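Local atomic coordinates of beta-1,3-glucanosyltransferase (Rhizomucor miehei CAU432, PDB entry 4WTP), a protein that belongs to family 17 of the glycosyl hydrolases and folds as a single (beta/alpha)8 barrel, a ring of parallel strands wrapped by helices. Residues Ser205-Asp208 against Gln209-Ala213; Val76-Gln79 against Ala80-Ala83; Gln151-Glu154 against Leu155-His159; Asn57-Asn60 against Val61-Pro64; Asp107-Met110 against Asn111-Lys114. All blocks are in the same frame, centred on the assembly; numbering follows the deposited sequence. Where two conformers were deposited one is given.

In the fold
All five contacts are local, formed by side chains three to five residues apart on or at an end of an outer helix of the (beta/alpha)8 barrel. Along the chain they come as contact 4 (helix 52-62), contact 2 (start of helix 79-90), contact 5 (helix 104-119), contact 3 (helix 142-156) and contact 1 (helix 196-212). Contacts on successive helices are close: the centres of 3 and 5 lie 12 Å apart, those of 2 and 5 13 Å, and those of 2 and 4 17 Å; 3 touches 5, and 2 touches 4. Contact 1 stands apart, its centre 32 Å from those of 2 and 4, so the five follow the helical layer round much of the barrel.

Contact 1. Residues Ser205-Asp208 against Gln209-Ala213; sequences SHYD and QVVGA
V211 N donates to Y207 O at 2.9 Å with a nearly straight N-H...O angle of 166°. One residue on, G212 N reaches D208 O at 2.9 Å, but more bent (146°). V210 N to H206 O (3.1 Å) and Q209 N to S205 O (3.2 Å) complete four successive i to i+4 bonds. S205 O is gripped a second time: a water donates to it at 2.8 Å and accepts from Q209 NE2 at 2.8 Å, so the amide of Q209, folded back by a bend at chi2 (-73°), is tied to its own helix.

Outside this polar ladder, the Y207 ring and the V211 side chain meet obliquely, CE2 lying 3.5 Å from CG2. This methyl is the branch beside the V211 backbone N, which also sets it 3.6 Å from Y207 O. The ring's far end is fixed by a hydrogen bond from OH to V219 O, and H206 NE2 is bonded to E192 while its ring stacks on Y169. V210 packs on L183 and M185 of strand 182-186 and on V219 of strand 219-223. Helix 196-212 thus covers strands 182-186 and 219-223 with one face and leaves D208 and most of Q209 exposed, the classic beta-alpha-beta crossover of a (beta/alpha)8 barrel.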
loop_
_atom_site.group_PDB
_atom_site.type_symbol
_atom_site.label_atom_id
_atom_site.label_comp_id
_atom_site.label_asym_id
_atom_site.label_seq_id
_atom_site.Cartn_x
_atom_site.Cartn_y
_atom_site.Cartn_z
ATOM N N SER A 205 -9.583 -14.883 4.292
ATOM C CA SER A 205 -10.015 -15.122 5.671
ATOM C C SER A 205 -9.630 -13.958 6.576
ATOM O O SER A 205 -10.417 -13.509 7.421
ATOM C CB SER A 205 -9.439 -16.425 6.201
ATOM O OG SER A 205 -10.161 -17.503 5.659
ATOM N N HIS A 206 -8.418 -13.450 6.402
ATOM C CA HIS A 206 -7.958 -12.303 7.185
ATOM C C HIS A 206 -8.771 -11.069 6.831
ATOM O O HIS A 206 -9.173 -10.315 7.740
ATOM C CB HIS A 206 -6.469 -12.055 6.970
ATOM C CG HIS A 206 -5.584 -13.124 7.521
ATOM N ND1 HIS A 206 -6.022 -14.078 8.368
ATOM C CD2 HIS A 206 -4.233 -13.344 7.346
ATOM C CE1 HIS A 206 -4.987 -14.878 8.708
ATOM N NE2 HIS A 206 -3.898 -14.435 8.071
ATOM N N TYR A 207 -9.098 -10.899 5.540
ATOM C CA TYR A 207 -9.961 -9.806 5.129
ATOM C C TYR A 207 -11.291 -9.859 5.870
ATOM O O TYR A 207 -11.769 -8.844 6.340
ATOM C CB TYR A 207 -10.172 -9.868 3.611
ATOM C CG TYR A 207 -11.126 -8.843 3.079
ATOM C CD1 TYR A 207 -10.676 -7.554 2.799
ATOM C CD2 TYR A 207 -12.488 -9.139 2.897
ATOM C CE1 TYR A 207 -11.531 -6.588 2.338
ATOM C CE2 TYR A 207 -13.361 -8.156 2.440
ATOM C CZ TYR A 207 -12.867 -6.882 2.144
ATOM O OH TYR A 207 -13.707 -5.867 1.701
ATOM N N ASP A 208 -11.857 -11.052 5.997
ATOM C CA ASP A 208 -13.159 -11.168 6.663
ATOM C C ASP A 208 -13.067 -10.792 8.134
ATOM O O ASP A 208 -14.034 -10.271 8.687
ATOM C CB ASP A 208 -13.723 -12.577 6.499
ATOM C CG ASP A 208 -14.207 -12.849 5.089
ATOM O OD1 ASP A 208 -14.440 -11.872 4.335
ATOM O OD2 ASP A 208 -14.389 -14.035 4.764
ATOM N N GLN A 209 -11.925 -11.040 8.770
ATOM C CA GLN A 209 -11.728 -10.587 10.156
ATOM C C GLN A 209 -11.717 -9.061 10.246
ATOM O O GLN A 209 -12.219 -8.479 11.204
ATOM C CB GLN A 209 -10.436 -11.152 10.753
ATOM C CG GLN A 209 -10.460 -12.666 10.881
ATOM C CD GLN A 209 -11.365 -13.135 12.007
ATOM O OE1 GLN A 209 -11.591 -12.411 12.984
ATOM N NE2 GLN A 209 -11.893 -14.346 11.876
ATOM N N VAL A 210 -11.151 -8.393 9.245
ATOM C CA VAL A 210 -11.169 -6.943 9.235
ATOM C C VAL A 210 -12.592 -6.445 8.995
ATOM O O VAL A 210 -13.030 -5.469 9.622
ATOM C CB VAL A 210 -10.179 -6.341 8.229
ATOM C CG1 VAL A 210 -10.233 -4.810 8.263
ATOM C CG2 VAL A 210 -8.778 -6.800 8.555
ATOM N N VAL A 211 -13.328 -7.095 8.098
ATOM C CA VAL A 211 -14.745 -6.778 7.975
ATOM C C VAL A 211 -15.428 -6.927 9.345
ATOM O O VAL A 211 -16.293 -6.097 9.699
ATOM C CB VAL A 211 -15.439 -7.646 6.873
ATOM C CG1 VAL A 211 -16.959 -7.448 6.883
ATOM C CG2 VAL A 211 -14.863 -7.311 5.499
ATOM N N GLY A 212 -15.046 -7.953 10.091
ATOM C CA GLY A 212 -15.622 -8.163 11.423
ATOM C C GLY A 212 -15.385 -6.991 12.366
ATOM O O GLY A 212 -16.192 -6.770 13.298
ATOM N N ALA A 213 -14.317 -6.225 12.115
ATOM C CA ALA A 213 -13.950 -5.069 12.962
ATOM C C ALA A 213 -14.356 -3.724 12.353
ATOM O O ALA A 213 -14.065 -2.675 12.911
ATOM C CB ALA A 213 -12.445 -5.078 13.243
HETATM O O HOH W 1 -11.876 -15.144 9.209
#

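Contact 2. Residues Val76-Gln79 against Ala80-Ala83; sequences VCNQ and ASLA
L82 N donates to N78 O at 3.2 Å and 169°, one of the first i to i+4 bonds of helix 79-90 and the start of the outer helix that follows strand 68-71 in the (beta/alpha)8 barrel. A83 N follows with Q79 O at 2.8 Å. N78 holds the N-cap position, yet its side chain makes no direct capping bond; two waters bridge it to S81 instead. One donates to OD1 of N78 and accepts from S81 N, while the other accepts from ND2 of N78 and meets S81 OG, a hydroxyl also bonded to N120.

The N78 amide reaches over this first turn: OD1 is 3.6 Å from S81 CB, and ND2 is 3.9 Å from CD1 of L82, whose side chain crosses it at about a right angle. Farther along, L82 lies against V52 and M55 of helix 52-62.

Further bonds shape the loop. C77 and N78 both have positive phi, bending the chain into the helix, and C77 is joined to C49 by a disulfide. The Q79 side chain starts between its backbone N and carbonyl carbon (chi1 72°), which turns its amide back to the loop. V76 O, already bonded to Q79 N (3.2 Å), accepts Q79 NE2 at 2.9 Å from the opposite face of its carbonyl plane.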
loop_
_atom_site.group_PDB
_atom_site.type_symbol
_atom_site.label_atom_id
_atom_site.label_comp_id
_atom_site.label_asym_id
_atom_site.label_seq_id
_atom_site.Cartn_x
_atom_site.Cartn_y
_atom_site.Cartn_z
ATOM N N VAL A 76 9.416 12.193 3.688
ATOM C CA VAL A 76 10.581 11.458 3.203
ATOM C C VAL A 76 10.787 11.612 1.689
ATOM O O VAL A 76 9.919 11.249 0.896
ATOM C CB VAL A 76 10.458 9.960 3.544
ATOM C CG1 VAL A 76 11.607 9.196 2.920
ATOM C CG2 VAL A 76 10.428 9.726 5.052
ATOM N N CYS A 77 11.932 12.168 1.294
ATOM C CA CYS A 77 12.279 12.393 -0.124
ATOM C C CYS A 77 11.395 13.395 -0.871
ATOM O O CYS A 77 11.404 13.450 -2.107
ATOM C CB CYS A 77 12.344 11.068 -0.942
ATOM S SG CYS A 77 13.833 10.007 -1.039
ATOM N N ASN A 78 10.600 14.156 -0.108
ATOM C CA ASN A 78 9.536 15.003 -0.709
ATOM C C ASN A 78 8.672 14.207 -1.702
ATOM O O ASN A 78 8.231 14.723 -2.729
ATOM C CB ASN A 78 10.154 16.233 -1.397
ATOM C CG ASN A 78 9.141 17.338 -1.640
ATOM O OD1 ASN A 78 8.210 17.510 -0.866
ATOM N ND2 ASN A 78 9.335 18.105 -2.708
ATOM N N GLN A 79 8.457 12.923 -1.385
ATOM C CA GLN A 79 7.903 11.975 -2.340
ATOM C C GLN A 79 6.430 12.229 -2.672
ATOM O O GLN A 79 6.017 11.964 -3.791
ATOM C CB GLN A 79 8.110 10.526 -1.867
ATOM C CG GLN A 79 7.225 10.123 -0.690
ATOM C CD GLN A 79 7.595 8.757 -0.123
ATOM O OE1 GLN A 79 6.865 7.783 -0.320
ATOM N NE2 GLN A 79 8.721 8.677 0.587
ATOM N N ALA A 80 5.680 12.748 -1.698
ATOM C CA ALA A 80 4.263 13.036 -1.973
ATOM C C ALA A 80 4.084 14.140 -3.034
ATOM O O ALA A 80 3.318 13.983 -3.979
ATOM C CB ALA A 80 3.507 13.349 -0.700
ATOM N N SER A 81 4.804 15.253 -2.875
ATOM C CA SER A 81 4.752 16.347 -3.873
ATOM C C SER A 81 5.233 15.902 -5.262
ATOM O O SER A 81 4.573 16.156 -6.291
ATOM C CB SER A 81 5.587 17.545 -3.401
ATOM O OG SER A 81 5.603 18.597 -4.367
ATOM N N LEU A 82 6.332 15.142 -5.287
ATOM C CA LEU A 82 6.828 14.585 -6.557
ATOM C C LEU A 82 5.844 13.615 -7.220
ATOM O O LEU A 82 5.565 13.713 -8.424
ATOM C CB LEU A 82 8.176 13.890 -6.363
ATOM C CG LEU A 82 9.434 14.688 -6.719
ATOM C CD1 LEU A 82 9.430 16.061 -6.065
ATOM C CD2 LEU A 82 10.684 13.903 -6.365
ATOM N N ALA A 83 5.274 12.711 -6.410
ATOM C CA ALA A 83 4.335 11.720 -6.948
ATOM C C ALA A 83 3.007 12.330 -7.425
ATOM O O ALA A 83 2.418 11.889 -8.409
ATOM C CB ALA A 83 4.100 10.631 -5.919
HETATM O O HOH W 2 6.196 15.802 -0.249
HETATM O O HOH W 3 7.318 20.424 -3.195
#

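Contact 3. Residues Gln151-Glu154 against Leu155-His159; sequences QVKE and LVAPH
K153 O receives A157 N at 2.8 Å, the straightest of the bonds where helix 142-156 of the barrel tightens into the 3-10 turn 157-159. V156 N donates to V152 O at 3.1 Å and adds a weak branch to K153 O at 3.2 Å. L155 N is likewise divided between two weak bonds, to V152 O (2.9 Å) and Q151 O (3.5 Å). Such shared donors mark the passage from i to i+4 toward i to i+3 bonding, and H159 N to V156 O at 2.9 Å completes it.

Among the side chains, A157 CB sits 3.1 Å from K153 O, while the extended K153 chain leads away and forms a salt bridge through NZ with D181. V152 and V156 are buried, both against L128 of strand 125-132. CG2 of V156 lies between its own backbone N and carbonyl carbon, which sets this methyl close to V152 O. P158, a residue without an N-H, breaks the ladder at E154: in place of a donor, the ring carbon CD of P158 lies 3.4 Å from E154 O.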
loop_
_atom_site.group_PDB
_atom_site.type_symbol
_atom_site.label_atom_id
_atom_site.label_comp_id
_atom_site.label_asym_id
_atom_site.label_seq_id
_atom_site.Cartn_x
_atom_site.Cartn_y
_atom_site.Cartn_z
ATOM N N GLN A 151 -7.888 14.632 13.929
ATOM C CA GLN A 151 -7.214 15.889 13.554
ATOM C C GLN A 151 -6.825 15.926 12.072
ATOM O O GLN A 151 -6.988 16.936 11.395
ATOM C CB GLN A 151 -5.993 16.130 14.440
ATOM C CG GLN A 151 -6.363 16.430 15.887
ATOM C CD GLN A 151 -5.238 16.163 16.875
ATOM O OE1 GLN A 151 -4.154 15.696 16.508
ATOM N NE2 GLN A 151 -5.492 16.462 18.146
ATOM N N VAL A 152 -6.330 14.813 11.534
ATOM C CA VAL A 152 -6.002 14.733 10.122
ATOM C C VAL A 152 -7.243 14.866 9.231
ATOM O O VAL A 152 -7.232 15.597 8.218
ATOM C CB VAL A 152 -5.208 13.444 9.806
ATOM C CG1 VAL A 152 -5.042 13.277 8.311
ATOM C CG2 VAL A 152 -3.854 13.483 10.513
ATOM N N LYS A 153 -8.314 14.173 9.611
ATOM C CA LYS A 153 -9.571 14.251 8.880
ATOM C C LYS A 153 -10.082 15.691 8.759
ATOM O O LYS A 153 -10.559 16.097 7.699
ATOM C CB LYS A 153 -10.649 13.327 9.480
ATOM C CG LYS A 153 -11.925 13.347 8.657
ATOM C CD LYS A 153 -12.861 12.180 8.928
ATOM C CE LYS A 153 -14.113 12.345 8.082
ATOM N NZ LYS A 153 -15.198 11.406 8.475
ATOM N N GLU A 154 -9.943 16.464 9.829
ATOM C CA GLU A 154 -10.384 17.862 9.816
ATOM C C GLU A 154 -9.613 18.692 8.798
ATOM O O GLU A 154 -10.138 19.664 8.264
ATOM C CB GLU A 154 -10.275 18.454 11.216
ATOM C CG GLU A 154 -11.277 17.866 12.204
ATOM C CD GLU A 154 -10.952 18.194 13.649
ATOM O OE1 GLU A 154 -9.953 18.904 13.901
ATOM O OE2 GLU A 154 -11.707 17.753 14.546
ATOM N N LEU A 155 -8.377 18.295 8.514
ATOM C CA LEU A 155 -7.548 18.936 7.518
ATOM C C LEU A 155 -7.912 18.611 6.083
ATOM O O LEU A 155 -7.846 19.470 5.200
ATOM C CB LEU A 155 -6.056 18.617 7.740
ATOM C CG LEU A 155 -5.379 19.171 8.995
ATOM C CD1 LEU A 155 -3.978 18.604 9.129
ATOM C CD2 LEU A 155 -5.375 20.696 9.035
ATOM N N VAL A 156 -8.279 17.358 5.841
ATOM C CA VAL A 156 -8.472 16.905 4.471
ATOM C C VAL A 156 -9.918 16.744 4.019
ATOM O O VAL A 156 -10.190 16.749 2.815
ATOM C CB VAL A 156 -7.723 15.591 4.167
ATOM C CG1 VAL A 156 -6.232 15.793 4.346
ATOM C CG2 VAL A 156 -8.259 14.445 5.017
ATOM N N ALA A 157 -10.825 16.606 4.979
ATOM C CA ALA A 157 -12.255 16.492 4.654
ATOM C C ALA A 157 -12.729 17.638 3.751
ATOM O O ALA A 157 -13.522 17.396 2.843
ATOM C CB ALA A 157 -13.117 16.369 5.919
ATOM N N PRO A 158 -12.263 18.886 3.991
ATOM C CA PRO A 158 -12.707 19.967 3.114
ATOM C C PRO A 158 -12.256 19.828 1.665
ATOM O O PRO A 158 -12.806 20.500 0.804
ATOM C CB PRO A 158 -12.084 21.215 3.747
ATOM C CG PRO A 158 -11.917 20.861 5.181
ATOM C CD PRO A 158 -11.539 19.419 5.160
ATOM N N HIS A 159 -11.257 18.982 1.401
ATOM C CA HIS A 159 -10.840 18.643 0.031
ATOM C C HIS A 159 -11.517 17.398 -0.508
ATOM O O HIS A 159 -11.202 16.934 -1.602
ATOM C CB HIS A 159 -9.320 18.474 -0.042
ATOM C CG HIS A 159 -8.558 19.736 0.294
ATOM N ND1 HIS A 159 -8.213 20.660 -0.632
ATOM C CD2 HIS A 159 -8.131 20.231 1.518
ATOM C CE1 HIS A 159 -7.580 21.681 -0.029
ATOM N NE2 HIS A 159 -7.543 21.425 1.287
#

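Contact 4. Residues Asn57-Asn60 against Val61-Pro64; sequences NDFN and VLKP
Backbone bonds run from V61 N to N57 O at 3.1 Å and from L62 N to D58 O at 3.2 Å, both i to i+4. Past them the ladder frays. K63 N has two weak bonds, to F59 O at 2.8 Å but badly bent (122°) and to N60 O, and L62 N adds another weak one to F59 O. P64 has no N-H to give; its ring carbon CD lies 3.2 Å from N60 O instead.

Water carries the polar side-chain contact. It donates to N60 OD1 at 2.6 Å and accepts from K63 NZ at 2.8 Å, joining two side chains that run side by side in the same direction. The lysine chain is extended, with CG opposite the backbone N (chi1 -166°), and its CD passes 3.6 Å from N60 OD1 on the way. NZ is also bonded to L90 O, in the last turn of helix 79-90.

This is the outer helix of the first beta-alpha-beta unit of the (beta/alpha)8 barrel, between strands 39-41 and 68-71.

Charged and aromatic groups of the inner face have partners outside the helix: D58 makes a salt bridge to R286 and a hydrogen bond to Y42 OH, so both carboxylate oxygens are held, and the F59 ring is edge-to-face with Y42.

Apolar contact is looser. L62 CD1 stands obliquely to the F59 ring, 4.5 Å from its CD1, and both residues rest on V69 of strand 68-71.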
loop_
_atom_site.group_PDB
_atom_site.type_symbol
_atom_site.label_atom_id
_atom_site.label_comp_id
_atom_site.label_asym_id
_atom_site.label_seq_id
_atom_site.Cartn_x
_atom_site.Cartn_y
_atom_site.Cartn_z
ATOM N N ASN A 57 9.016 8.098 -15.460
ATOM C CA ASN A 57 9.534 6.890 -16.070
ATOM C C ASN A 57 8.970 5.629 -15.429
ATOM O O ASN A 57 8.440 4.753 -16.119
ATOM C CB ASN A 57 11.069 6.864 -15.972
ATOM C CG ASN A 57 11.734 7.988 -16.744
ATOM O OD1 ASN A 57 11.204 8.476 -17.745
ATOM N ND2 ASN A 57 12.917 8.398 -16.287
ATOM N N ASP A 58 9.094 5.564 -14.115
ATOM C CA ASP A 58 8.565 4.439 -13.347
ATOM C C ASP A 58 7.056 4.278 -13.519
ATOM O O ASP A 58 6.562 3.183 -13.732
ATOM C CB ASP A 58 8.857 4.646 -11.880
ATOM C CG ASP A 58 10.312 4.441 -11.540
ATOM O OD1 ASP A 58 11.071 3.965 -12.427
ATOM O OD2 ASP A 58 10.678 4.703 -10.385
ATOM N N PHE A 59 6.322 5.383 -13.470
ATOM C CA PHE A 59 4.876 5.309 -13.592
ATOM C C PHE A 59 4.409 4.921 -14.972
ATOM O O PHE A 59 3.413 4.213 -15.107
ATOM C CB PHE A 59 4.226 6.593 -13.116
ATOM C CG PHE A 59 4.429 6.877 -11.675
ATOM C CD1 PHE A 59 5.040 5.944 -10.832
ATOM C CD2 PHE A 59 4.019 8.102 -11.137
ATOM C CE1 PHE A 59 5.239 6.219 -9.496
ATOM C CE2 PHE A 59 4.213 8.380 -9.789
ATOM C CZ PHE A 59 4.823 7.445 -8.961
ATOM N N ASN A 60 5.133 5.370 -16.014
ATOM C CA ASN A 60 4.818 4.919 -17.357
ATOM C C ASN A 60 5.028 3.436 -17.528
ATOM O O ASN A 60 4.304 2.784 -18.272
ATOM C CB ASN A 60 5.605 5.732 -18.422
ATOM C CG ASN A 60 4.871 6.983 -18.860
ATOM O OD1 ASN A 60 3.642 7.026 -18.831
ATOM N ND2 ASN A 60 5.621 8.011 -19.231
ATOM N N VAL A 61 6.040 2.893 -16.833
ATOM C CA VAL A 61 6.248 1.440 -16.857
ATOM C C VAL A 61 5.036 0.699 -16.273
ATOM O O VAL A 61 4.677 -0.378 -16.725
ATOM C CB VAL A 61 7.580 1.025 -16.180
ATOM C CG1 VAL A 61 7.606 -0.464 -15.849
ATOM C CG2 VAL A 61 8.771 1.443 -17.053
ATOM N N LEU A 62 4.418 1.328 -15.266
ATOM C CA LEU A 62 3.243 0.751 -14.584
ATOM C C LEU A 62 1.913 1.032 -15.290
ATOM O O LEU A 62 0.946 0.269 -15.159
ATOM C CB LEU A 62 3.137 1.268 -13.144
ATOM C CG LEU A 62 4.322 0.945 -12.250
ATOM C CD1 LEU A 62 4.110 1.574 -10.878
ATOM C CD2 LEU A 62 4.568 -0.557 -12.091
ATOM N N LYS A 63 1.886 2.095 -16.106
ATOM C CA LYS A 63 0.662 2.579 -16.729
ATOM C C LYS A 63 -0.115 1.556 -17.568
ATOM O O LYS A 63 -1.340 1.601 -17.582
ATOM C CB LYS A 63 0.985 3.859 -17.513
ATOM C CG LYS A 63 -0.225 4.658 -17.922
ATOM C CD LYS A 63 0.177 6.077 -18.312
ATOM C CE LYS A 63 -0.968 6.766 -19.016
ATOM N NZ LYS A 63 -0.556 8.160 -19.270
ATOM N N PRO A 64 0.578 0.615 -18.272
ATOM C CA PRO A 64 -0.188 -0.420 -18.958
ATOM C C PRO A 64 -0.914 -1.404 -18.056
ATOM O O PRO A 64 -1.743 -2.146 -18.557
ATOM C CB PRO A 64 0.876 -1.172 -19.788
ATOM C CG PRO A 64 1.988 -0.180 -19.931
ATOM C CD PRO A 64 2.015 0.576 -18.636
HETATM O O HOH W 4 1.992 8.232 -20.410
#

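Contact 5. Residues Asp107-Met110 against Asn111-Lys114; sequences DNEM and NALK
M110 and K114, one turn apart, lie alongside each other and point the same way. From CB of M110 the chain goes out with CG anti to the backbone N (chi1 179°). CG meets K114 CE at 4.2 Å. SD carries the chain onward, and a bend at chi3 (93°) swings the terminal methyl toward the lysine, so that CE stops 3.5 Å from K114 NZ. K114, extended beyond its CG, comes up beside it, its CG also resting 3.5 Å from M110 O. The methyl, not the sulfur, meets the ammonium end of the lysine.

Underneath, four i to i+4 bonds follow one another, N111 N to D107 O (2.9 Å), A112 N to N108 O, L113 N to E109 O and K114 N to M110 O (3.0 Å). N111 also folds its side chain back over the helix: ND2 is 3.0 Å from D107 O, at too poor an angle for a hydrogen bond.

On the buried side the bent E109 chain takes its carboxylate to the neighbouring loops, OE1 accepting from L74 N and W99 N and OE2 bonding S75 OG. Helix 104-119 thereby leans on the loop after strand 68-71 and on W99, just past strand 93-98. Its other flank faces helix 142-156, where M110 touches Y148, L113 rests on V152 and V156, and K114 lies on L155, two adjacent outer helices of the barrel.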
loop_
_atom_site.group_PDB
_atom_site.type_symbol
_atom_site.label_atom_id
_atom_site.label_comp_id
_atom_site.label_asym_id
_atom_site.label_seq_id
_atom_site.Cartn_x
_atom_site.Cartn_y
_atom_site.Cartn_z
ATOM N N ASP A 107 3.640 15.155 14.617
ATOM C CA ASP A 107 3.566 16.565 14.262
ATOM C C ASP A 107 4.245 16.840 12.940
ATOM O O ASP A 107 3.771 17.667 12.157
ATOM C CB ASP A 107 4.223 17.445 15.324
ATOM C CG ASP A 107 3.329 17.683 16.536
ATOM O OD1 ASP A 107 2.097 17.519 16.421
ATOM O OD2 ASP A 107 3.866 18.048 17.607
ATOM N N ASN A 108 5.338 16.139 12.661
ATOM C CA ASN A 108 6.089 16.407 11.458
ATOM C C ASN A 108 5.351 15.985 10.179
ATOM O O ASN A 108 5.359 16.695 9.178
ATOM C CB ASN A 108 7.477 15.782 11.516
ATOM C CG ASN A 108 8.377 16.295 10.412
ATOM O OD1 ASN A 108 8.823 17.446 10.432
ATOM N ND2 ASN A 108 8.620 15.458 9.422
ATOM N N GLU A 109 4.714 14.820 10.214
ATOM C CA GLU A 109 3.908 14.373 9.050
ATOM C C GLU A 109 2.655 15.244 8.930
ATOM O O GLU A 109 2.225 15.525 7.800
ATOM C CB GLU A 109 3.542 12.877 9.107
ATOM C CG GLU A 109 4.711 11.946 8.811
ATOM C CD GLU A 109 5.047 11.889 7.322
ATOM O OE1 GLU A 109 4.562 10.994 6.583
ATOM O OE2 GLU A 109 5.807 12.764 6.863
ATOM N N MET A 110 2.077 15.654 10.059
ATOM C CA MET A 110 0.934 16.568 10.004
ATOM C C MET A 110 1.273 17.902 9.331
ATOM O O MET A 110 0.504 18.442 8.508
ATOM C CB MET A 110 0.393 16.795 11.393
ATOM C CG MET A 110 -0.780 17.740 11.478
ATOM S SD MET A 110 -1.563 17.867 13.105
ATOM C CE MET A 110 -0.706 19.263 13.844
ATOM N N ASN A 111 2.431 18.451 9.689
ATOM C CA ASN A 111 2.924 19.664 9.032
ATOM C C ASN A 111 3.216 19.440 7.556
ATOM O O ASN A 111 2.948 20.316 6.708
ATOM C CB ASN A 111 4.181 20.192 9.744
ATOM C CG ASN A 111 3.895 20.663 11.154
ATOM O OD1 ASN A 111 2.818 21.196 11.440
ATOM N ND2 ASN A 111 4.866 20.477 12.051
ATOM N N ALA A 112 3.780 18.287 7.217
ATOM C CA ALA A 112 4.036 17.956 5.812
ATOM C C ALA A 112 2.722 17.922 5.034
ATOM O O ALA A 112 2.667 18.388 3.880
ATOM C CB ALA A 112 4.726 16.606 5.687
ATOM N N LEU A 113 1.673 17.403 5.670
ATOM C CA LEU A 113 0.366 17.331 5.057
ATOM C C LEU A 113 -0.137 18.761 4.828
ATOM O O LEU A 113 -0.661 19.079 3.753
ATOM C CB LEU A 113 -0.587 16.573 5.966
ATOM C CG LEU A 113 -2.030 16.519 5.448
ATOM C CD1 LEU A 113 -2.162 15.912 4.053
ATOM C CD2 LEU A 113 -2.922 15.756 6.410
ATOM N N LYS A 114 -0.043 19.613 5.854
ATOM C CA LYS A 114 -0.460 21.015 5.719
ATOM C C LYS A 114 0.271 21.674 4.554
ATOM O O LYS A 114 -0.343 22.429 3.805
ATOM C CB LYS A 114 -0.241 21.778 7.038
ATOM C CG LYS A 114 -1.265 21.417 8.103
ATOM C CD LYS A 114 -0.951 22.022 9.463
ATOM C CE LYS A 114 -2.002 21.613 10.485
ATOM N NZ LYS A 114 -1.586 21.996 11.862
#